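Local coordinates for protein MmeI (Methylophilus methylotrophus, PDB 5HR4) that probably methylates adenine in DNA with S-adenosyl-L-methionine as methyl donor, and belongs to the Type IIL restriction-modification enzymes, at residues Phe195-Glu200 against Leu285-Ile290; Tyr642-Thr647 against Phe737-Pro742; Arg674-Gly679 against Arg688-Leu693. All blocks are in the same frame, centred on the assembly; numbering follows the deposited sequence.

Overall arrangement
Contact 1 lies on the opposite side of the chain's centre from the other two, its centre about 60 Å from that of contact 2 and 61 Å from that of contact 3. It is a buried, mostly apolar meeting of a helix with a loop beside a calcium ion. Contacts 2 and 3 both fall in the target recognition domain, with centres 11 Å apart. Contact 3 is nested within the chain loop that contact 2 closes, and Trp692 packs against Asn644, Ile739 and Gln741. Contact 2 is buried and pairs loops that meet base edges and phosphate; contact 3, only partly buried, pairs two strands and reaches the DNA backbone.

Contact 1. Residues Phe195-Glu200 against Leu285-Ile290; sequences FCLFAE and LDWSRI. With CA (calcium ion), chain G.
Leu197 lies against one face of the Trp287 indole: its CB stands 3.8 Å from the centroid of the five-membered ring of Trp287 and 2° off the ring normal, which identifies a CH-pi contact. Farther out, Leu197 CD1 comes within 4.0 Å of Trp287 CZ2, so the leucine follows the indole over both of its rings. In both residues CG is anti to the carbonyl carbon (chi1 -67°), and the two side chains run alongside each other. Phe198 works differently, presenting C-H groups of its ring edge to backbone oxygens. Its CD1 is 3.5 Å from Trp287 O, which lies in the ring plane, and Phe198 CE1 is 3.7 Å from Ser288 O. Ile290 CG2 approaches Phe198 CD1 obliquely at 4.0 Å. In the next shell, a hydrogen bond from Trp287 NE1 to Leu282 O restrains the indole, and one from Trp287 N holds Asp201 OD2, a calcium ligand. Leu285 O binds the ion directly at 2.2 Å; Gln158 OE1, Cys283 O and a water are further ligands. This calcium site joins helix 183-200, with Asp201 following in sequence, to the loop after helix 273-283, which Leu197 and Phe198 pack on the helix.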
loop_
_atom_site.group_PDB
_atom_site.type_symbol
_atom_site.label_atom_id
_atom_site.label_comp_id
_atom_site.label_asym_id
_atom_site.label_seq_id
_atom_site.Cartn_x
_atom_site.Cartn_y
_atom_site.Cartn_z
ATOM N N PHE A 195 -10.975 4.829 27.030
ATOM C CA PHE A 195 -10.103 5.158 28.149
ATOM C C PHE A 195 -10.649 4.574 29.440
ATOM O O PHE A 195 -9.894 4.053 30.263
ATOM C CB PHE A 195 -9.939 6.670 28.259
ATOM C CG PHE A 195 -9.201 7.108 29.486
ATOM C CD1 PHE A 195 -9.862 7.262 30.690
ATOM C CD2 PHE A 195 -7.850 7.383 29.427
ATOM C CE1 PHE A 195 -9.197 7.658 31.810
ATOM C CE2 PHE A 195 -7.170 7.790 30.551
ATOM C CZ PHE A 195 -7.843 7.930 31.749
ATOM N N CYS A 196 -11.958 4.637 29.637
ATOM C CA CYS A 196 -12.505 4.054 30.854
ATOM C C CYS A 196 -12.275 2.544 30.894
ATOM O O CYS A 196 -11.960 1.994 31.956
ATOM C CB CYS A 196 -13.987 4.402 30.986
ATOM S SG CYS A 196 -14.261 6.146 31.378
ATOM N N LEU A 197 -12.413 1.856 29.752
ATOM C CA LEU A 197 -12.212 0.410 29.769
ATOM C C LEU A 197 -10.773 0.073 30.128
ATOM O O LEU A 197 -10.521 -0.825 30.934
ATOM C CB LEU A 197 -12.599 -0.204 28.426
ATOM C CG LEU A 197 -14.092 -0.111 28.129
ATOM C CD1 LEU A 197 -14.344 -0.417 26.686
ATOM C CD2 LEU A 197 -14.866 -1.062 29.016
ATOM N N PHE A 198 -9.820 0.822 29.580
ATOM C CA PHE A 198 -8.423 0.626 29.942
ATOM C C PHE A 198 -8.168 0.989 31.406
ATOM O O PHE A 198 -7.370 0.329 32.090
ATOM C CB PHE A 198 -7.540 1.456 29.010
ATOM C CG PHE A 198 -6.092 1.476 29.399
ATOM C CD1 PHE A 198 -5.250 0.430 29.037
ATOM C CD2 PHE A 198 -5.566 2.540 30.131
ATOM C CE1 PHE A 198 -3.892 0.446 29.376
ATOM C CE2 PHE A 198 -4.224 2.568 30.475
ATOM C CZ PHE A 198 -3.379 1.512 30.099
ATOM N N ALA A 199 -8.847 2.026 31.907
ATOM C CA ALA A 199 -8.501 2.577 33.210
ATOM C C ALA A 199 -8.906 1.653 34.350
ATOM O O ALA A 199 -8.189 1.559 35.356
ATOM C CB ALA A 199 -9.135 3.955 33.398
ATOM N N GLU A 200 -10.054 0.976 34.240
ATOM C CA GLU A 200 -10.469 0.143 35.366
ATOM C C GLU A 200 -9.635 -1.132 35.470
ATOM O O GLU A 200 -9.592 -1.746 36.545
ATOM C CB GLU A 200 -11.953 -0.203 35.280
ATOM C CG GLU A 200 -12.361 -1.051 34.098
ATOM C CD GLU A 200 -13.873 -1.293 34.094
ATOM O OE1 GLU A 200 -14.476 -1.103 35.180
ATOM O OE2 GLU A 200 -14.450 -1.670 33.031
ATOM N N LEU A 285 -13.530 -7.947 29.774
ATOM C CA LEU A 285 -12.210 -8.278 29.262
ATOM C C LEU A 285 -11.138 -7.433 29.955
ATOM O O LEU A 285 -11.423 -6.457 30.655
ATOM C CB LEU A 285 -12.157 -8.070 27.755
ATOM C CG LEU A 285 -13.255 -8.785 26.967
ATOM C CD1 LEU A 285 -13.149 -8.480 25.480
ATOM C CD2 LEU A 285 -13.211 -10.277 27.210
ATOM N N ASP A 286 -9.881 -7.817 29.753
ATOM C CA ASP A 286 -8.742 -7.100 30.313
ATOM C C ASP A 286 -8.144 -6.237 29.206
ATOM O O ASP A 286 -7.593 -6.758 28.230
ATOM C CB ASP A 286 -7.716 -8.080 30.887
ATOM C CG ASP A 286 -6.610 -7.390 31.676
ATOM O OD1 ASP A 286 -6.809 -6.235 32.116
ATOM O OD2 ASP A 286 -5.538 -8.014 31.874
ATOM N N TRP A 287 -8.266 -4.922 29.346
ATOM C CA TRP A 287 -7.736 -3.987 28.359
ATOM C C TRP A 287 -6.287 -3.636 28.618
ATOM O O TRP A 287 -5.717 -2.816 27.889
ATOM C CB TRP A 287 -8.613 -2.726 28.319
ATOM C CG TRP A 287 -9.923 -3.108 27.787
ATOM C CD1 TRP A 287 -10.895 -3.782 28.451
ATOM C CD2 TRP A 287 -10.372 -2.967 26.443
ATOM N NE1 TRP A 287 -11.945 -4.039 27.615
ATOM C CE2 TRP A 287 -11.655 -3.540 26.373
ATOM C CE3 TRP A 287 -9.829 -2.382 25.296
ATOM C CZ2 TRP A 287 -12.416 -3.541 25.199
ATOM C CZ3 TRP A 287 -10.579 -2.386 24.135
ATOM C CH2 TRP A 287 -11.858 -2.968 24.094
ATOM N N SER A 288 -5.669 -4.299 29.597
ATOM C CA SER A 288 -4.367 -3.887 30.097
ATOM C C SER A 288 -3.306 -3.898 29.005
ATOM O O SER A 288 -2.491 -2.971 28.915
ATOM C CB SER A 288 -3.958 -4.788 31.251
ATOM O OG SER A 288 -2.956 -4.139 31.988
ATOM N N ARG A 289 -3.305 -4.931 28.156
ATOM C CA ARG A 289 -2.275 -5.097 27.127
ATOM C C ARG A 289 -2.892 -4.773 25.769
ATOM O O ARG A 289 -3.101 -5.642 24.921
ATOM C CB ARG A 289 -1.699 -6.517 27.155
ATOM C CG ARG A 289 -1.111 -6.969 28.474
ATOM C CD ARG A 289 0.302 -6.446 28.657
ATOM N NE ARG A 289 0.921 -6.957 29.881
ATOM C CZ ARG A 289 1.974 -6.406 30.481
ATOM N NH1 ARG A 289 2.532 -5.316 29.972
ATOM N NH2 ARG A 289 2.461 -6.932 31.599
ATOM N N ILE A 290 -3.202 -3.500 25.568
ATOM C CA ILE A 290 -3.798 -3.033 24.323
ATOM C C ILE A 290 -2.674 -2.584 23.406
ATOM O O ILE A 290 -1.739 -1.903 23.838
ATOM C CB ILE A 290 -4.818 -1.901 24.563
ATOM C CG1 ILE A 290 -5.379 -1.401 23.224
ATOM C CG2 ILE A 290 -4.204 -0.737 25.359
ATOM C CD1 ILE A 290 -6.645 -0.555 23.337
HETATM CA CA CA G . -11.944 -5.334 32.515
HETATM O O HOH W 1 -13.299 -4.685 34.394
#

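Contact 2. Residues Tyr642-Thr647 against Phe737-Pro742; sequences YGNKPT and FYISQP. With nucleotides of chain B; nucleotides of chain C.
Asn644 OD1 receives two backbone N-H groups, from Ser740 N and Gln741 N, both at 2.8 Å. Gln741 N lies in the amide's carbonyl plane, whereas Ser740 N is tilted 19° from it. Ser740 OG adds a hydrogen bond to Tyr642 O at 2.5 Å. Next along, Lys645 N bonds to Tyr738 O at 2.9 Å and Tyr738 N to Lys645 O at 3.0 Å, an antiparallel hydrogen-bonded pair. These bonds form the tight part. Gripped at OD1, the Asn644 amide is held only weakly at ND2, 3.4 Å from Gln741 OE1, with amide planes 37° apart. The bond from Phe737 N to Pro646 O is also weak. Phe737, Ile739 and Gln741 make up the partly exposed side. Another side is closed by DNA. The extended Lys645 chain carries NZ to hydrogen bonds with O4 of DT3 of chain B at 3.0 Å and N7 of a guanine, both major-groove atoms. Tyr738 OH is hydrogen-bonded to OP2 of DA2 of chain B, and Tyr642 OH to N4 of a cytosine. Because Phe737 and Tyr738 both face Lys645, the pairing is a classic beta bulge, here part of the DNA-reading surface of the target recognition domain.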
loop_
_atom_site.group_PDB
_atom_site.type_symbol
_atom_site.label_atom_id
_atom_site.label_comp_id
_atom_site.label_asym_id
_atom_site.label_seq_id
_atom_site.Cartn_x
_atom_site.Cartn_y
_atom_site.Cartn_z
ATOM N N TYR A 642 -1.819 -2.865 -29.514
ATOM C CA TYR A 642 -2.625 -3.269 -28.368
ATOM C C TYR A 642 -3.803 -4.117 -28.843
ATOM O O TYR A 642 -4.441 -3.802 -29.854
ATOM C CB TYR A 642 -3.111 -2.010 -27.634
ATOM C CG TYR A 642 -3.756 -2.203 -26.269
ATOM C CD1 TYR A 642 -3.094 -2.886 -25.262
ATOM C CD2 TYR A 642 -5.005 -1.662 -25.975
ATOM C CE1 TYR A 642 -3.657 -3.057 -24.012
ATOM C CE2 TYR A 642 -5.583 -1.833 -24.725
ATOM C CZ TYR A 642 -4.899 -2.527 -23.741
ATOM O OH TYR A 642 -5.433 -2.712 -22.469
ATOM N N GLY A 643 -4.097 -5.190 -28.112
ATOM C CA GLY A 643 -5.199 -6.066 -28.476
ATOM C C GLY A 643 -6.550 -5.354 -28.444
ATOM O O GLY A 643 -6.711 -4.267 -27.882
ATOM N N ASN A 644 -7.545 -6.004 -29.070
ATOM C CA ASN A 644 -8.891 -5.445 -29.166
ATOM C C ASN A 644 -9.590 -5.479 -27.811
ATOM O O ASN A 644 -9.609 -6.513 -27.141
ATOM C CB ASN A 644 -9.740 -6.216 -30.189
ATOM C CG ASN A 644 -8.939 -6.708 -31.378
ATOM O OD1 ASN A 644 -8.727 -5.983 -32.355
ATOM N ND2 ASN A 644 -8.495 -7.956 -31.305
ATOM N N LYS A 645 -10.207 -4.355 -27.433
ATOM C CA LYS A 645 -10.873 -4.183 -26.147
ATOM C C LYS A 645 -12.379 -4.177 -26.352
ATOM O O LYS A 645 -12.897 -3.313 -27.076
ATOM C CB LYS A 645 -10.412 -2.881 -25.493
ATOM C CG LYS A 645 -11.167 -2.458 -24.269
ATOM C CD LYS A 645 -10.483 -1.247 -23.614
ATOM C CE LYS A 645 -11.432 -0.572 -22.607
ATOM N NZ LYS A 645 -10.892 0.623 -21.896
ATOM N N PRO A 646 -13.115 -5.110 -25.756
ATOM C CA PRO A 646 -14.528 -5.292 -26.138
ATOM C C PRO A 646 -15.514 -4.346 -25.459
ATOM O O PRO A 646 -16.487 -3.907 -26.090
ATOM C CB PRO A 646 -14.802 -6.742 -25.726
ATOM C CG PRO A 646 -13.842 -6.971 -24.570
ATOM C CD PRO A 646 -12.588 -6.259 -24.997
ATOM N N THR A 647 -15.277 -4.053 -24.182
ATOM C CA THR A 647 -16.230 -3.363 -23.309
ATOM C C THR A 647 -17.655 -3.844 -23.544
ATOM O O THR A 647 -18.519 -3.097 -23.997
ATOM C CB THR A 647 -16.161 -1.851 -23.484
ATOM O OG1 THR A 647 -14.792 -1.422 -23.512
ATOM C CG2 THR A 647 -16.857 -1.172 -22.317
ATOM N N PHE A 737 -15.166 -1.942 -28.573
ATOM C CA PHE A 737 -14.853 -0.565 -28.213
ATOM C C PHE A 737 -13.565 -0.082 -28.873
ATOM O O PHE A 737 -13.530 1.001 -29.461
ATOM C CB PHE A 737 -14.768 -0.447 -26.699
ATOM C CG PHE A 737 -14.237 0.862 -26.227
ATOM C CD1 PHE A 737 -12.910 0.992 -25.869
ATOM C CD2 PHE A 737 -15.073 1.962 -26.107
ATOM C CE1 PHE A 737 -12.421 2.196 -25.414
ATOM C CE2 PHE A 737 -14.586 3.188 -25.651
ATOM C CZ PHE A 737 -13.263 3.303 -25.302
ATOM N N TYR A 738 -12.474 -0.837 -28.745
ATOM C CA TYR A 738 -11.264 -0.555 -29.506
ATOM C C TYR A 738 -10.936 -1.768 -30.360
ATOM O O TYR A 738 -10.937 -2.897 -29.861
ATOM C CB TYR A 738 -10.088 -0.202 -28.601
ATOM C CG TYR A 738 -8.791 0.062 -29.349
ATOM C CD1 TYR A 738 -8.661 1.164 -30.186
ATOM C CD2 TYR A 738 -7.689 -0.792 -29.207
ATOM C CE1 TYR A 738 -7.473 1.414 -30.869
ATOM C CE2 TYR A 738 -6.485 -0.555 -29.887
ATOM C CZ TYR A 738 -6.387 0.554 -30.708
ATOM O OH TYR A 738 -5.222 0.805 -31.393
ATOM N N ILE A 739 -10.688 -1.532 -31.646
ATOM C CA ILE A 739 -10.437 -2.582 -32.626
ATOM C C ILE A 739 -9.058 -2.341 -33.221
ATOM O O ILE A 739 -8.745 -1.224 -33.653
ATOM C CB ILE A 739 -11.512 -2.625 -33.734
ATOM C CG1 ILE A 739 -12.864 -3.083 -33.181
ATOM C CG2 ILE A 739 -11.109 -3.570 -34.839
ATOM C CD1 ILE A 739 -13.890 -3.401 -34.263
ATOM N N SER A 740 -8.233 -3.383 -33.226
ATOM C CA SER A 740 -6.889 -3.302 -33.762
ATOM C C SER A 740 -6.540 -4.457 -34.674
ATOM O O SER A 740 -5.517 -4.375 -35.359
ATOM C CB SER A 740 -5.860 -3.250 -32.625
ATOM O OG SER A 740 -6.047 -4.345 -31.748
ATOM N N GLN A 741 -7.355 -5.519 -34.709
ATOM C CA GLN A 741 -7.150 -6.748 -35.472
ATOM C C GLN A 741 -6.374 -6.512 -36.760
ATOM O O GLN A 741 -6.744 -5.647 -37.559
ATOM C CB GLN A 741 -8.498 -7.394 -35.798
ATOM C CG GLN A 741 -8.405 -8.781 -36.388
ATOM C CD GLN A 741 -7.708 -9.743 -35.456
ATOM O OE1 GLN A 741 -7.586 -9.477 -34.259
ATOM N NE2 GLN A 741 -7.230 -10.860 -35.996
ATOM N N PRO A 742 -5.286 -7.234 -36.979
ATOM C CA PRO A 742 -4.520 -7.098 -38.224
ATOM C C PRO A 742 -5.117 -7.955 -39.336
ATOM O O PRO A 742 -6.086 -8.690 -39.145
ATOM C CB PRO A 742 -3.123 -7.589 -37.841
ATOM C CG PRO A 742 -3.217 -8.041 -36.381
ATOM C CD PRO A 742 -4.653 -8.159 -36.027
ATOM P P DT B 3 -1.111 1.931 -27.686
ATOM O OP1 DT B 3 0.102 2.344 -26.938
ATOM O OP2 DT B 3 -0.886 1.447 -29.062
ATOM O "O5'" DT B 3 -1.975 0.859 -26.838
ATOM C "C5'" DT B 3 -1.770 0.655 -25.415
ATOM C "C4'" DT B 3 -2.008 1.914 -24.603
ATOM O "O4'" DT B 3 -3.376 2.398 -24.793
ATOM C "C3'" DT B 3 -1.848 1.731 -23.087
ATOM O "O3'" DT B 3 -1.277 2.900 -22.516
ATOM C "C2'" DT B 3 -3.301 1.576 -22.635
ATOM C "C1'" DT B 3 -3.949 2.618 -23.519
ATOM N N1 DT B 3 -5.413 2.496 -23.623
ATOM C C2 DT B 3 -6.212 3.138 -22.704
ATOM O O2 DT B 3 -5.773 3.791 -21.782
ATOM N N3 DT B 3 -7.557 2.979 -22.902
ATOM C C4 DT B 3 -8.177 2.272 -23.922
ATOM O O4 DT B 3 -9.400 2.188 -24.016
ATOM C C5 DT B 3 -7.284 1.634 -24.858
ATOM C C7 DT B 3 -7.832 0.826 -25.992
ATOM C C6 DT B 3 -5.959 1.778 -24.666
ATOM P P DG C 9 -15.739 -5.493 -19.762
ATOM O OP1 DG C 9 -17.138 -5.774 -19.404
ATOM O OP2 DG C 9 -15.133 -5.728 -21.092
ATOM O "O5'" DG C 9 -15.393 -3.995 -19.352
ATOM C "C5'" DG C 9 -15.908 -3.480 -18.169
ATOM C "C4'" DG C 9 -15.168 -2.228 -17.783
ATOM O "O4'" DG C 9 -13.737 -2.488 -17.713
ATOM C "C3'" DG C 9 -15.306 -1.070 -18.762
ATOM O "O3'" DG C 9 -15.223 0.111 -18.024
ATOM C "C2'" DG C 9 -14.067 -1.233 -19.619
ATOM C "C1'" DG C 9 -13.087 -1.536 -18.515
ATOM N N9 DG C 9 -11.828 -2.068 -18.973
ATOM C C8 DG C 9 -11.589 -2.861 -20.077
ATOM N N7 DG C 9 -10.339 -3.148 -20.234
ATOM C C5 DG C 9 -9.713 -2.514 -19.151
ATOM C C6 DG C 9 -8.352 -2.468 -18.761
ATOM O O6 DG C 9 -7.378 -2.990 -19.311
ATOM N N1 DG C 9 -8.176 -1.702 -17.612
ATOM C C2 DG C 9 -9.186 -1.083 -16.918
ATOM N N2 DG C 9 -8.846 -0.399 -15.826
ATOM N N3 DG C 9 -10.439 -1.126 -17.270
ATOM C C4 DG C 9 -10.630 -1.853 -18.384
ATOM P P DA B 2 -4.513 3.783 -33.002
ATOM O OP1 DA B 2 -3.387 4.390 -33.750
ATOM O OP2 DA B 2 -4.890 2.381 -33.307
ATOM O "O5'" DA B 2 -4.289 3.838 -31.399
ATOM C "C5'" DA B 2 -3.474 4.867 -30.799
ATOM C "C4'" DA B 2 -3.312 4.667 -29.285
ATOM O "O4'" DA B 2 -4.458 5.199 -28.566
ATOM C "C3'" DA B 2 -3.144 3.216 -28.791
ATOM O "O3'" DA B 2 -2.109 3.187 -27.807
ATOM C "C2'" DA B 2 -4.508 2.924 -28.156
ATOM C "C1'" DA B 2 -4.795 4.284 -27.551
ATOM N N9 DA B 2 -6.179 4.513 -27.122
ATOM C C8 DA B 2 -7.334 4.112 -27.740
ATOM N N7 DA B 2 -8.423 4.481 -27.105
ATOM C C5 DA B 2 -7.944 5.183 -25.999
ATOM C C6 DA B 2 -8.584 5.844 -24.920
ATOM N N6 DA B 2 -9.906 5.912 -24.769
ATOM N N1 DA B 2 -7.805 6.436 -23.996
ATOM C C2 DA B 2 -6.485 6.371 -24.136
ATOM N N3 DA B 2 -5.776 5.791 -25.095
ATOM C C4 DA B 2 -6.572 5.209 -26.003
#

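Contact 3. Residues Arg674-Gly679 against Arg688-Leu693; sequences RRFVGG and RWCLWL. With nucleotides of chain C.
Arg674 and Phe676 lose the most surface across this strand pair, about 105 Å² each, with Trp689 next at 80 Å². Arg674 and Cys690 exchange backbone hydrogen bonds as an antiparallel hydrogen-bonded pair. The extended Arg674 side chain meets Trp692 obliquely, NH1 lying 3.7 Å from Trp692 CD1. Phe676 packs CD1 on Cys690 CB at 3.9 Å, and Cys690 SG makes an oblique sulfur-aromatic contact. The edge of the Phe676 ring points at Arg688 NH1, and Phe676 CE2 in turn lies over the guanidinium face; the planes are 74° apart. That guanidinium spans a phosphate of DC8 of chain C, from Arg688 NH1 to OP2 at 3.1 Å and from Arg688 NH2 to OP1 at 2.6 Å. Trp689 takes Arg675 CG over its ring face, 3.5 Å from Trp689 CZ3, while Trp689 CH2 sits over the centre of the Arg675 guanidinium. Trp689 NE1 is hydrogen-bonded to Asp656 OD1. In the sheet, strand 688-691 runs between 653-655 and 673-677, the latter followed by 770-771, with helix 679-683 in the connection after Gly678, its N-cap.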
loop_
_atom_site.group_PDB
_atom_site.type_symbol
_atom_site.label_atom_id
_atom_site.label_comp_id
_atom_site.label_asym_id
_atom_site.label_seq_id
_atom_site.Cartn_x
_atom_site.Cartn_y
_atom_site.Cartn_z
ATOM N N ARG A 674 -15.519 -16.226 -34.083
ATOM C CA ARG A 674 -14.094 -16.360 -34.318
ATOM C C ARG A 674 -13.453 -16.644 -32.968
ATOM O O ARG A 674 -14.040 -16.355 -31.918
ATOM C CB ARG A 674 -13.525 -15.099 -34.989
ATOM C CG ARG A 674 -13.851 -14.916 -36.493
ATOM C CD ARG A 674 -12.886 -13.882 -37.045
ATOM N NE ARG A 674 -12.907 -13.695 -38.492
ATOM C CZ ARG A 674 -12.324 -12.657 -39.095
ATOM N NH1 ARG A 674 -11.702 -11.733 -38.368
ATOM N NH2 ARG A 674 -12.374 -12.517 -40.411
ATOM N N ARG A 675 -12.257 -17.247 -33.000
ATOM C CA ARG A 675 -11.556 -17.611 -31.767
ATOM C C ARG A 675 -11.094 -16.368 -31.024
ATOM O O ARG A 675 -10.609 -15.406 -31.628
ATOM C CB ARG A 675 -10.339 -18.496 -32.060
ATOM C CG ARG A 675 -10.684 -19.891 -32.542
ATOM C CD ARG A 675 -9.464 -20.673 -33.032
ATOM N NE ARG A 675 -9.876 -21.829 -33.828
ATOM C CZ ARG A 675 -10.307 -22.980 -33.314
ATOM N NH1 ARG A 675 -10.377 -23.142 -31.997
ATOM N NH2 ARG A 675 -10.670 -23.970 -34.116
ATOM N N PHE A 676 -11.206 -16.403 -29.701
ATOM C CA PHE A 676 -10.889 -15.254 -28.860
ATOM C C PHE A 676 -9.832 -15.672 -27.854
ATOM O O PHE A 676 -10.059 -16.604 -27.077
ATOM C CB PHE A 676 -12.148 -14.778 -28.149
ATOM C CG PHE A 676 -11.987 -13.521 -27.391
ATOM C CD1 PHE A 676 -11.847 -12.310 -28.055
ATOM C CD2 PHE A 676 -12.053 -13.527 -26.009
ATOM C CE1 PHE A 676 -11.735 -11.117 -27.344
ATOM C CE2 PHE A 676 -11.932 -12.343 -25.284
ATOM C CZ PHE A 676 -11.781 -11.133 -25.958
ATOM N N VAL A 677 -8.689 -14.982 -27.855
ATOM C CA VAL A 677 -7.585 -15.309 -26.955
ATOM C C VAL A 677 -7.183 -14.079 -26.157
ATOM O O VAL A 677 -6.724 -13.080 -26.725
ATOM C CB VAL A 677 -6.370 -15.879 -27.714
ATOM N N GLY A 678 -7.352 -14.161 -24.837
ATOM C CA GLY A 678 -6.675 -13.277 -23.912
ATOM C C GLY A 678 -5.345 -13.860 -23.473
ATOM O O GLY A 678 -4.877 -14.876 -23.988
ATOM N N GLY A 679 -4.715 -13.180 -22.514
ATOM C CA GLY A 679 -3.491 -13.710 -21.937
ATOM C C GLY A 679 -3.716 -15.058 -21.283
ATOM O O GLY A 679 -2.999 -16.030 -21.560
ATOM N N ARG A 688 -11.907 -20.044 -26.208
ATOM C CA ARG A 688 -12.896 -18.993 -26.027
ATOM C C ARG A 688 -13.284 -18.431 -27.396
ATOM O O ARG A 688 -12.461 -18.383 -28.321
ATOM C CB ARG A 688 -12.329 -17.883 -25.128
ATOM C CG ARG A 688 -13.242 -17.385 -24.045
ATOM C CD ARG A 688 -12.516 -16.348 -23.188
ATOM N NE ARG A 688 -13.439 -15.537 -22.412
ATOM C CZ ARG A 688 -13.084 -14.447 -21.741
ATOM N NH1 ARG A 688 -11.821 -14.048 -21.767
ATOM N NH2 ARG A 688 -13.992 -13.740 -21.059
ATOM N N TRP A 689 -14.537 -17.965 -27.517
ATOM C CA TRP A 689 -15.054 -17.457 -28.779
ATOM C C TRP A 689 -15.694 -16.088 -28.595
ATOM O O TRP A 689 -16.318 -15.810 -27.565
ATOM C CB TRP A 689 -16.087 -18.413 -29.367
ATOM C CG TRP A 689 -15.567 -19.787 -29.608
ATOM C CD1 TRP A 689 -15.570 -20.831 -28.733
ATOM C CD2 TRP A 689 -14.964 -20.274 -30.815
ATOM N NE1 TRP A 689 -15.006 -21.936 -29.315
ATOM C CE2 TRP A 689 -14.622 -21.621 -30.593
ATOM C CE3 TRP A 689 -14.683 -19.698 -32.063
ATOM C CZ2 TRP A 689 -14.006 -22.411 -31.573
ATOM C CZ3 TRP A 689 -14.074 -20.486 -33.042
ATOM C CH2 TRP A 689 -13.744 -21.828 -32.787
ATOM N N CYS A 690 -15.583 -15.248 -29.626
ATOM C CA CYS A 690 -16.316 -13.995 -29.671
ATOM C C CYS A 690 -17.183 -13.916 -30.921
ATOM O O CYS A 690 -16.859 -14.506 -31.954
ATOM C CB CYS A 690 -15.372 -12.789 -29.637
ATOM S SG CYS A 690 -14.297 -12.576 -31.098
ATOM N N LEU A 691 -18.304 -13.188 -30.804
ATOM C CA LEU A 691 -19.070 -12.701 -31.948
ATOM C C LEU A 691 -18.320 -11.533 -32.566
ATOM O O LEU A 691 -18.256 -10.458 -31.965
ATOM C CB LEU A 691 -20.451 -12.233 -31.510
ATOM C CG LEU A 691 -21.666 -13.106 -31.812
ATOM C CD1 LEU A 691 -21.565 -13.746 -33.182
ATOM C CD2 LEU A 691 -21.712 -14.158 -30.773
ATOM N N TRP A 692 -17.766 -11.714 -33.766
ATOM C CA TRP A 692 -16.957 -10.668 -34.403
ATOM C C TRP A 692 -17.777 -10.025 -35.521
ATOM O O TRP A 692 -17.917 -10.588 -36.611
ATOM C CB TRP A 692 -15.634 -11.222 -34.916
ATOM C CG TRP A 692 -14.745 -10.165 -35.459
ATOM C CD1 TRP A 692 -14.470 -9.916 -36.772
ATOM C CD2 TRP A 692 -14.021 -9.189 -34.705
ATOM N NE1 TRP A 692 -13.609 -8.851 -36.886
ATOM C CE2 TRP A 692 -13.319 -8.384 -35.627
ATOM C CE3 TRP A 692 -13.885 -8.927 -33.336
ATOM C CZ2 TRP A 692 -12.498 -7.331 -35.225
ATOM C CZ3 TRP A 692 -13.067 -7.881 -32.937
ATOM C CH2 TRP A 692 -12.384 -7.096 -33.882
ATOM N N LEU A 693 -18.279 -8.816 -35.254
ATOM C CA LEU A 693 -19.243 -8.141 -36.114
ATOM C C LEU A 693 -18.678 -6.945 -36.866
ATOM O O LEU A 693 -19.424 -6.315 -37.625
ATOM C CB LEU A 693 -20.446 -7.700 -35.285
ATOM C CG LEU A 693 -21.037 -8.895 -34.544
ATOM C CD1 LEU A 693 -22.025 -8.452 -33.506
ATOM C CD2 LEU A 693 -21.684 -9.838 -35.541
ATOM P P DC C 8 -12.449 -11.094 -19.609
ATOM O OP1 DC C 8 -13.637 -11.915 -19.296
ATOM O OP2 DC C 8 -11.785 -11.031 -20.927
ATOM O "O5'" DC C 8 -12.721 -9.577 -19.192
ATOM C "C5'" DC C 8 -13.429 -9.296 -18.014
ATOM C "C4'" DC C 8 -13.418 -7.813 -17.752
ATOM O "O4'" DC C 8 -12.111 -7.405 -17.301
ATOM C "C3'" DC C 8 -13.751 -6.947 -18.959
ATOM O "O3'" DC C 8 -14.956 -6.372 -18.683
ATOM C "C2'" DC C 8 -12.616 -5.885 -19.020
ATOM C "C1'" DC C 8 -11.863 -6.081 -17.702
ATOM N N1 DC C 8 -10.384 -5.968 -17.775
ATOM C C2 DC C 8 -9.695 -5.218 -16.793
ATOM O O2 DC C 8 -10.355 -4.584 -15.938
ATOM N N3 DC C 8 -8.328 -5.176 -16.828
ATOM C C4 DC C 8 -7.657 -5.882 -17.758
ATOM N N4 DC C 8 -6.302 -5.827 -17.753
ATOM C C5 DC C 8 -8.351 -6.666 -18.748
ATOM C C6 DC C 8 -9.699 -6.687 -18.707
ATOM P P DT C 7 -5.729 -12.026 -18.627
ATOM O OP1 DT C 7 -5.905 -12.623 -19.965
ATOM O OP2 DT C 7 -4.858 -10.839 -18.476
ATOM O "O5'" DT C 7 -7.158 -11.712 -18.046
ATOM C "C5'" DT C 7 -7.991 -12.814 -17.721
ATOM C "C4'" DT C 7 -9.419 -12.364 -17.473
ATOM O "O4'" DT C 7 -9.462 -11.555 -16.274
ATOM C "C3'" DT C 7 -10.055 -11.494 -18.563
ATOM O "O3'" DT C 7 -11.445 -11.676 -18.492
ATOM C "C2'" DT C 7 -9.661 -10.105 -18.091
ATOM C "C1'" DT C 7 -9.915 -10.260 -16.600
ATOM N N1 DT C 7 -9.175 -9.333 -15.768
ATOM C C2 DT C 7 -9.866 -8.513 -14.904
ATOM O O2 DT C 7 -11.080 -8.506 -14.825
ATOM N N3 DT C 7 -9.078 -7.700 -14.136
ATOM C C4 DT C 7 -7.698 -7.643 -14.139
ATOM O O4 DT C 7 -7.073 -6.880 -13.414
ATOM C C5 DT C 7 -7.039 -8.550 -15.060
ATOM C C7 DT C 7 -5.553 -8.577 -15.155
ATOM C C6 DT C 7 -7.802 -9.345 -15.816
#